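Local coordinates for DUF4393 domain-containing protein (Alcanivorax borkumensis, PDB 3H35) that is of unknown function but belongs to a family linked by name to abortive infection, a bacterial defence against phages, and assembles with two further copies of itself, at residues 46-49 / 50-54; 108-111 / 112-116; 123-126 / 127-130; 164-167 / 168-171. All blocks are in the same frame, centred on the assembly; numbering follows the deposited sequence.

Contact 1: 46-49 / 50-54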
# COMPACT_ATOMS: atom_id res chain seq x y z
N LEU A 46 1.00 -11.27 14.60
CA LEU A 46 1.36 -9.95 14.09
C LEU A 46 2.84 -9.92 13.74
O LEU A 46 3.20 -9.48 12.64
CB LEU A 46 1.01 -8.84 15.07
CG LEU A 46 -0.49 -8.49 15.16
CD1 LEU A 46 -0.77 -7.66 16.40
CD2 LEU A 46 -1.02 -7.82 13.93
N VAL A 47 3.69 -10.42 14.64
CA VAL A 47 5.11 -10.39 14.36
C VAL A 47 5.49 -11.39 13.26
O VAL A 47 6.34 -11.08 12.40
CB VAL A 47 6.01 -10.55 15.63
CG1 VAL A 47 5.63 -9.51 16.73
CG2 VAL A 47 5.93 -11.95 16.14
N GLU A 48 4.85 -12.56 13.21
CA GLU A 48 5.13 -13.48 12.09
C GLU A 48 4.83 -12.83 10.76
O GLU A 48 5.61 -12.90 9.82
CB GLU A 48 4.29 -14.73 12.15
CG GLU A 48 4.86 -15.79 13.01
CD GLU A 48 6.31 -16.08 12.62
OE1 GLU A 48 6.51 -16.54 11.44
OE2 GLU A 48 7.22 -15.77 13.48
N ARG A 49 3.64 -12.27 10.69
CA ARG A 49 3.09 -11.76 9.46
C ARG A 49 3.84 -10.51 8.95
O ARG A 49 4.03 -10.34 7.76
CB ARG A 49 1.63 -11.43 9.76
CG ARG A 49 0.82 -10.98 8.69
CD ARG A 49 -0.64 -10.82 9.17
NE ARG A 49 -0.89 -9.55 9.83
CZ ARG A 49 -2.06 -9.23 10.38
NH1 ARG A 49 -3.04 -10.12 10.41
NH2 ARG A 49 -2.23 -8.04 10.92
N HIS A 50 4.26 -9.64 9.85
CA HIS A 50 4.87 -8.39 9.42
C HIS A 50 6.38 -8.36 9.55
O HIS A 50 6.99 -7.62 8.82
CB HIS A 50 4.26 -7.21 10.14
CG HIS A 50 2.80 -7.04 9.86
ND1 HIS A 50 2.32 -6.82 8.58
CD2 HIS A 50 1.72 -7.08 10.66
CE1 HIS A 50 1.00 -6.71 8.61
NE2 HIS A 50 0.61 -6.85 9.87
N LEU A 51 6.99 -9.14 10.45
CA LEU A 51 8.45 -9.06 10.67
C LEU A 51 9.13 -10.34 10.19
O LEU A 51 10.10 -10.26 9.47
CB LEU A 51 8.83 -8.81 12.15
CG LEU A 51 8.39 -7.48 12.76
CD1 LEU A 51 8.90 -7.38 14.21
CD2 LEU A 51 8.80 -6.27 11.84
N ALA A 52 8.60 -11.51 10.54
CA ALA A 52 9.27 -12.76 10.16
C ALA A 52 9.17 -12.92 8.65
O ALA A 52 10.06 -13.53 8.05
CB ALA A 52 8.65 -13.99 10.88
N SER A 53 8.14 -12.33 8.04
CA SER A 53 7.97 -12.41 6.59
C SER A 53 8.91 -11.46 5.81
O SER A 53 9.01 -11.52 4.60
CB SER A 53 6.52 -12.07 6.23
OG SER A 53 6.24 -10.70 6.53
N LEU A 54 9.57 -10.53 6.49
CA LEU A 54 10.54 -9.68 5.83
C LEU A 54 11.70 -10.52 5.27
O LEU A 54 12.07 -11.52 5.86
CB LEU A 54 11.10 -8.67 6.83
CG LEU A 54 10.13 -7.59 7.38
CD1 LEU A 54 10.92 -6.74 8.43
CD2 LEU A 54 9.52 -6.67 6.27
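R49 and H50 stand side by side on the last turns of helix 42-52, and their pairing is the tight part of this contact. R49 CG, swung anti to its own backbone N (chi1 -176°), sits almost centrally over one face of the imidazole, 4.3 Å from its centroid, a CH-pi contact. Further out the arginine bends at chi3 (83°) and turns its guanidinium nearly perpendicular to the ring. ND1 of H50 is hydrogen-bonded to Q116, and H50 NE2 has a longer bond, 3.3 Å, from R49 NH2, which comes in tilted from the ring plane; together they limit the ring's rotation. Arginine suits this place because its aliphatic stem packs while its head reaches on to E58 of the second subunit, whose carboxylate salt-bridges NH1.

On the exposed side packing is looser: E48, bent at chi2, lays its carboxylate beside A52, with E48 OE1 3.4 Å from A52 CB. S53 is held more firmly, its OG donating to R49 O at 2.6 Å from above the carbonyl plane.

Between these sides V47 O accepts twice, from L51 N at 2.8 Å and from A52 N at 3.0 Å. The second bond spans five residues and marks the wider pi-type turn that the helix adopts near its C-terminal end.

Contact 2: 108-111 / 112-116. With EDO (1,2-ethanediol), chain D.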
# COMPACT_ATOMS: atom_id res chain seq x y z
N LEU A 108 13.03 -1.60 -4.08
CA LEU A 108 12.04 -2.65 -3.81
C LEU A 108 11.81 -2.83 -2.31
O LEU A 108 10.66 -2.94 -1.85
CB LEU A 108 12.47 -4.00 -4.38
CG LEU A 108 12.23 -4.21 -5.87
CD1 LEU A 108 13.18 -5.37 -6.40
CD2 LEU A 108 10.73 -4.48 -6.14
N TYR A 109 12.91 -2.84 -1.56
CA TYR A 109 12.81 -3.02 -0.12
C TYR A 109 12.04 -1.88 0.50
O TYR A 109 11.20 -2.08 1.38
CB TYR A 109 14.18 -3.07 0.53
CG TYR A 109 15.04 -4.26 0.14
CD1 TYR A 109 14.46 -5.47 -0.30
CD2 TYR A 109 16.43 -4.20 0.25
CE1 TYR A 109 15.25 -6.57 -0.64
CE2 TYR A 109 17.25 -5.31 -0.08
CZ TYR A 109 16.66 -6.48 -0.52
OH TYR A 109 17.45 -7.59 -0.81
N LEU A 110 12.36 -0.65 0.10
CA LEU A 110 11.66 0.51 0.66
C LEU A 110 10.18 0.53 0.28
O LEU A 110 9.33 0.88 1.09
CB LEU A 110 12.32 1.80 0.25
CG LEU A 110 13.70 2.06 0.86
CD1 LEU A 110 14.42 3.25 0.15
CD2 LEU A 110 13.57 2.34 2.34
N ASN A 111 9.86 0.10 -0.94
CA ASN A 111 8.45 0.02 -1.32
C ASN A 111 7.69 -0.90 -0.37
O ASN A 111 6.61 -0.56 0.07
CB ASN A 111 8.27 -0.50 -2.73
CG ASN A 111 6.90 -0.21 -3.26
OD1 ASN A 111 6.62 0.91 -3.70
ND2 ASN A 111 6.01 -1.16 -3.13
N HIS A 112 8.27 -2.05 -0.06
CA HIS A 112 7.66 -2.98 0.88
C HIS A 112 7.56 -2.43 2.32
O HIS A 112 6.51 -2.54 2.94
CB HIS A 112 8.45 -4.30 0.90
CG HIS A 112 7.81 -5.40 1.71
ND1 HIS A 112 6.73 -6.13 1.27
CD2 HIS A 112 8.10 -5.87 2.95
CE1 HIS A 112 6.39 -7.01 2.19
NE2 HIS A 112 7.20 -6.87 3.23
N LEU A 113 8.65 -1.87 2.86
CA LEU A 113 8.63 -1.32 4.23
C LEU A 113 7.58 -0.22 4.36
O LEU A 113 6.85 -0.17 5.34
CB LEU A 113 10.01 -0.76 4.63
CG LEU A 113 11.11 -1.82 4.81
CD1 LEU A 113 12.46 -1.15 5.03
CD2 LEU A 113 10.74 -2.78 5.97
N PHE A 114 7.49 0.64 3.36
CA PHE A 114 6.42 1.68 3.31
C PHE A 114 5.05 1.06 3.15
O PHE A 114 4.15 1.46 3.87
CB PHE A 114 6.64 2.77 2.22
CG PHE A 114 7.61 3.85 2.66
CD1 PHE A 114 7.18 4.95 3.39
CD2 PHE A 114 8.96 3.72 2.40
CE1 PHE A 114 8.09 5.95 3.80
CE2 PHE A 114 9.87 4.68 2.84
CZ PHE A 114 9.42 5.81 3.54
N ALA A 115 4.90 0.08 2.25
CA ALA A 115 3.55 -0.46 1.97
C ALA A 115 3.04 -1.12 3.25
O ALA A 115 1.83 -1.11 3.52
CB ALA A 115 3.53 -1.46 0.80
N GLN A 116 3.97 -1.68 4.02
CA GLN A 116 3.64 -2.37 5.27
C GLN A 116 3.47 -1.42 6.49
O GLN A 116 3.15 -1.87 7.58
CB GLN A 116 4.70 -3.43 5.56
CG GLN A 116 4.59 -4.66 4.72
CD GLN A 116 3.46 -5.51 5.16
OE1 GLN A 116 3.54 -6.16 6.20
NE2 GLN A 116 2.37 -5.50 4.39
C1 EDO D . 8.15 3.69 -2.19
O1 EDO D . 7.88 3.21 -3.52
C2 EDO D . 6.88 3.89 -1.38
O2 EDO D . 7.09 4.99 -0.51
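L110 and F114 both carry CG anti to the carbonyl carbon (chi1 -69° and -81°); four residues apart on helix 106-115 and therefore on one flank, they lean alike. There L110 CD2 comes within 4.4 Å of F114 CE2, and the phenyl edge lies close to L110 O, with F114 CD2 3.1 Å from that oxygen. L110 O also accepts the i to i+4 helix bond from F114 N at 2.9 Å. Leucine and phenylalanine suit this flank because both go on to pack against L162 of strand 156-164.

N111 takes the other course. Its CG stands anti to the backbone N (chi1 -164°), carrying the amide to a bound 1,2-ethanediol, probably left from crystallisation. Ethanediol O1 donates to N111 OD1 at 2.6 Å, while O2 rests over the face of F114, 3.4 Å from CG. R90 also binds the diol and makes a cation-pi contact with F114. Asparagine is apt here because its amide has two polar ends: ND2 donates to A115 O of the third subunit.

L110 and F114 thus face the sheet at L162, while N111 bonds a neighbouring subunit. The polar spot formed by N111 and R90 beside the F114 ring can evidently hold a small diol, though this says nothing certain about a natural ligand.

Contact 3: 123-126 / 127-130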
# COMPACT_ATOMS: atom_id res chain seq x y z
N ASP A 123 10.68 15.40 6.58
CA ASP A 123 11.41 16.39 5.79
C ASP A 123 12.90 16.22 5.81
O ASP A 123 13.48 15.60 6.72
CB ASP A 123 11.13 17.81 6.30
CG ASP A 123 9.83 18.36 5.78
OD1 ASP A 123 9.06 17.62 5.12
OD2 ASP A 123 9.59 19.56 6.05
N PHE A 124 13.49 16.87 4.81
CA PHE A 124 14.91 16.99 4.63
C PHE A 124 15.62 17.18 5.95
O PHE A 124 15.15 17.92 6.78
CB PHE A 124 15.12 18.24 3.74
CG PHE A 124 16.53 18.68 3.63
CD1 PHE A 124 17.41 18.00 2.81
CD2 PHE A 124 16.98 19.80 4.31
CE1 PHE A 124 18.73 18.42 2.67
CE2 PHE A 124 18.28 20.22 4.19
CZ PHE A 124 19.17 19.53 3.37
N THR A 125 16.76 16.50 6.13
CA THR A 125 17.63 16.75 7.29
C THR A 125 18.96 17.31 6.83
O THR A 125 19.70 16.66 6.09
CB THR A 125 17.85 15.46 8.12
OG1 THR A 125 16.58 14.99 8.55
CG2 THR A 125 18.75 15.74 9.35
N GLU A 126 19.26 18.53 7.28
CA GLU A 126 20.43 19.27 6.80
C GLU A 126 21.72 18.47 6.98
O GLU A 126 22.60 18.51 6.13
CB GLU A 126 20.52 20.65 7.48
CG GLU A 126 21.77 21.49 7.11
CD GLU A 126 21.97 21.67 5.60
OE1 GLU A 126 20.98 21.90 4.88
OE2 GLU A 126 23.11 21.58 5.11
N SER A 127 21.81 17.73 8.08
CA SER A 127 23.03 16.98 8.40
C SER A 127 23.25 15.78 7.49
O SER A 127 24.35 15.27 7.39
CB SER A 127 22.98 16.51 9.85
OG SER A 127 21.98 15.52 9.96
N LEU A 128 22.21 15.33 6.80
CA LEU A 128 22.37 14.27 5.83
C LEU A 128 22.76 14.75 4.41
O LEU A 128 22.73 13.96 3.45
CB LEU A 128 21.09 13.43 5.79
CG LEU A 128 20.81 12.63 7.09
CD1 LEU A 128 19.46 11.95 7.01
CD2 LEU A 128 21.87 11.62 7.31
N ARG A 129 23.10 16.04 4.25
CA ARG A 129 23.39 16.61 2.92
C ARG A 129 24.33 15.73 2.05
O ARG A 129 24.05 15.41 0.89
CB ARG A 129 23.94 18.04 3.03
CG ARG A 129 24.02 18.74 1.68
CD ARG A 129 24.35 20.24 1.82
NE ARG A 129 23.23 21.08 2.30
CZ ARG A 129 22.23 21.54 1.55
NH1 ARG A 129 22.15 21.25 0.26
NH2 ARG A 129 21.30 22.30 2.10
N THR A 130 25.45 15.34 2.64
CA THR A 130 26.42 14.51 1.94
C THR A 130 25.77 13.22 1.44
O THR A 130 25.95 12.86 0.26
CB THR A 130 27.59 14.21 2.85
OG1 THR A 130 28.29 15.43 3.07
CG2 THR A 130 28.53 13.21 2.22
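E126 and R129 meet where a 3-10 turn leads from the loop after strand 119-123 into helix 129-137, with L128 at the N-cap position.

Backbone bonds make the turn. L128 N donates to T125 O at 2.9 Å and R129 N to E126 O at 3.1 Å, each spanning three residues as in a 3-10 helix.

Apolar contacts are sparse, as befits a surface site. T125 CB touches L128 CD1 at 4.0 Å. Threonine's two branches face different partners: CG2 lies against S127 OG, and OG1 is hydrogen-bonded to T161 on the neighbouring strand 156-164.

An aromatic ring packs on a charged group where F124 sets CZ over one face of the R129 guanidinium, toward its rim and 3.7 Å above it, with the two planes tilted 60° apart, too steep for a stack. The ring also meets that of Y132.

Charge joins E126 to R129. Glutamate suits the start of the helix, and its negative charge probably offsets the crowding of R129 against R159. R129, bent at chi3 (-74°), grips the carboxylate side-on with two nitrogens. R129 NH2 donates to the syn lone pair of E126 OE1 over 2.8 Å, tilted from the guanidinium plane. R129 NE donates to E126 OE2 over 2.9 Å in a nearly straight bond (173°), with OE2 in the guanidinium plane.

Contact 4: 164-167 / 168-171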
# COMPACT_ATOMS: atom_id res chain seq x y z
N ILE A 164 11.78 4.83 11.33
CA ILE A 164 10.81 3.84 11.77
C ILE A 164 9.49 4.54 12.11
O ILE A 164 9.50 5.65 12.63
CB ILE A 164 11.34 3.02 12.98
CG1 ILE A 164 10.53 1.73 13.14
CG2 ILE A 164 11.27 3.82 14.32
CD1 ILE A 164 11.27 0.68 13.94
N SER A 165 8.38 3.90 11.78
CA SER A 165 7.04 4.39 12.12
C SER A 165 6.64 3.90 13.52
O SER A 165 7.23 2.95 14.03
CB SER A 165 6.03 3.87 11.12
OG SER A 165 5.74 2.49 11.33
N PRO A 166 5.61 4.50 14.11
CA PRO A 166 5.00 4.00 15.35
C PRO A 166 4.58 2.54 15.27
O PRO A 166 4.69 1.79 16.23
CB PRO A 166 3.75 4.87 15.50
CG PRO A 166 4.09 6.13 14.81
CD PRO A 166 4.95 5.72 13.63
N LEU A 167 4.10 2.12 14.10
CA LEU A 167 3.68 0.75 13.93
C LEU A 167 4.90 -0.15 13.89
O LEU A 167 4.89 -1.25 14.45
CB LEU A 167 2.82 0.61 12.67
CG LEU A 167 1.49 1.40 12.63
CD1 LEU A 167 0.76 1.22 11.27
CD2 LEU A 167 0.53 0.98 13.76
N GLY A 168 5.94 0.28 13.20
CA GLY A 168 7.16 -0.52 13.16
C GLY A 168 7.77 -0.64 14.57
O GLY A 168 8.24 -1.72 14.98
N ARG A 169 7.67 0.43 15.33
CA ARG A 169 8.22 0.42 16.67
C ARG A 169 7.40 -0.50 17.54
O ARG A 169 7.95 -1.28 18.32
CB ARG A 169 8.25 1.84 17.21
CG ARG A 169 8.87 2.03 18.59
CD ARG A 169 8.72 3.55 19.02
NE ARG A 169 9.54 4.45 18.19
CZ ARG A 169 9.09 5.34 17.27
NH1 ARG A 169 7.79 5.52 16.99
NH2 ARG A 169 9.99 6.08 16.61
N GLN A 170 6.07 -0.45 17.39
CA GLN A 170 5.20 -1.28 18.20
C GLN A 170 5.47 -2.73 17.88
O GLN A 170 5.59 -3.54 18.79
CB GLN A 170 3.72 -0.99 17.93
CG GLN A 170 2.77 -1.87 18.76
CD GLN A 170 1.31 -1.50 18.53
OE1 GLN A 170 0.97 -0.74 17.63
NE2 GLN A 170 0.46 -2.00 19.40
N LEU A 171 5.60 -3.06 16.59
CA LEU A 171 5.91 -4.46 16.20
C LEU A 171 7.29 -4.93 16.71
O LEU A 171 7.45 -6.07 17.21
CB LEU A 171 5.83 -4.63 14.67
CG LEU A 171 4.40 -4.73 14.13
CD1 LEU A 171 4.44 -4.45 12.64
CD2 LEU A 171 3.79 -6.12 14.55
O HOH W 1 10.81 7.37 14.29
O HOH W 2 7.94 6.99 14.24
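R169 folds back over I164, S165 and P166 at the start of helix 166-175, and its side chain can be followed outward. CB lies 3.5 Å from S165 O, the carbonyl that also accepts R169 N at the first turn. CG, set anti to the backbone N (chi1 -177°), continues an extended stem through CD. A bend at chi3 (-67°) then turns NE and CZ back toward the strand end, and one face of the guanidinium comes to lie over I164 CG2 and S165 O. NH2 is 3.5 Å from that methyl, while NH1 stands 3.6 Å from P166 CA. Two waters join the tip to I164 O: the second donates to this oxygen at 2.6 Å and accepts from NH1 at 3.1 Å, whereas the first is held only weakly by NH2. The charge itself is answered by E147 of the second subunit, salt-bridged to NH1. Arginine thus has the length to span the helix start and still reach the interface.

Beneath it, I164 CD1 packs on bare backbone, 3.8 Å from G168 C, as glycine brings no side chain of its own. S165 does the polar work. Its OG accepts G168 N at 2.9 Å in a nearly straight bond (164°), and is also hydrogen-bonded to G117 O, so this buried hydroxyl has two partners. P166 follows in the first helical position, where a proline's missing N-H costs no bond. S165 is a classic serine N-cap, placed where strand 156-164 passes into helix 166-175.

In the fold
Contacts 1, 2 and 4 lie on three helices at the subunit interfaces, whereas contact 3 is a surface turn touched by no other chain of the assembly; its centre is about 31 Å from that of contact 1. Contacts 1 and 4 pack directly, L171 CD1 lying 3.7 Å from H50 CB, and contact 1 joins contact 2 both through the H50-Q116 pair and through L54 against H112 and L113. Contact 4 is the most buried, combining apolar packing with a capped helix start. Contacts 1 and 4 each send an arginine to a glutamate of the second subunit, contact 2 extends an amide to the third, and contact 3 keeps its salt bridge within the turn.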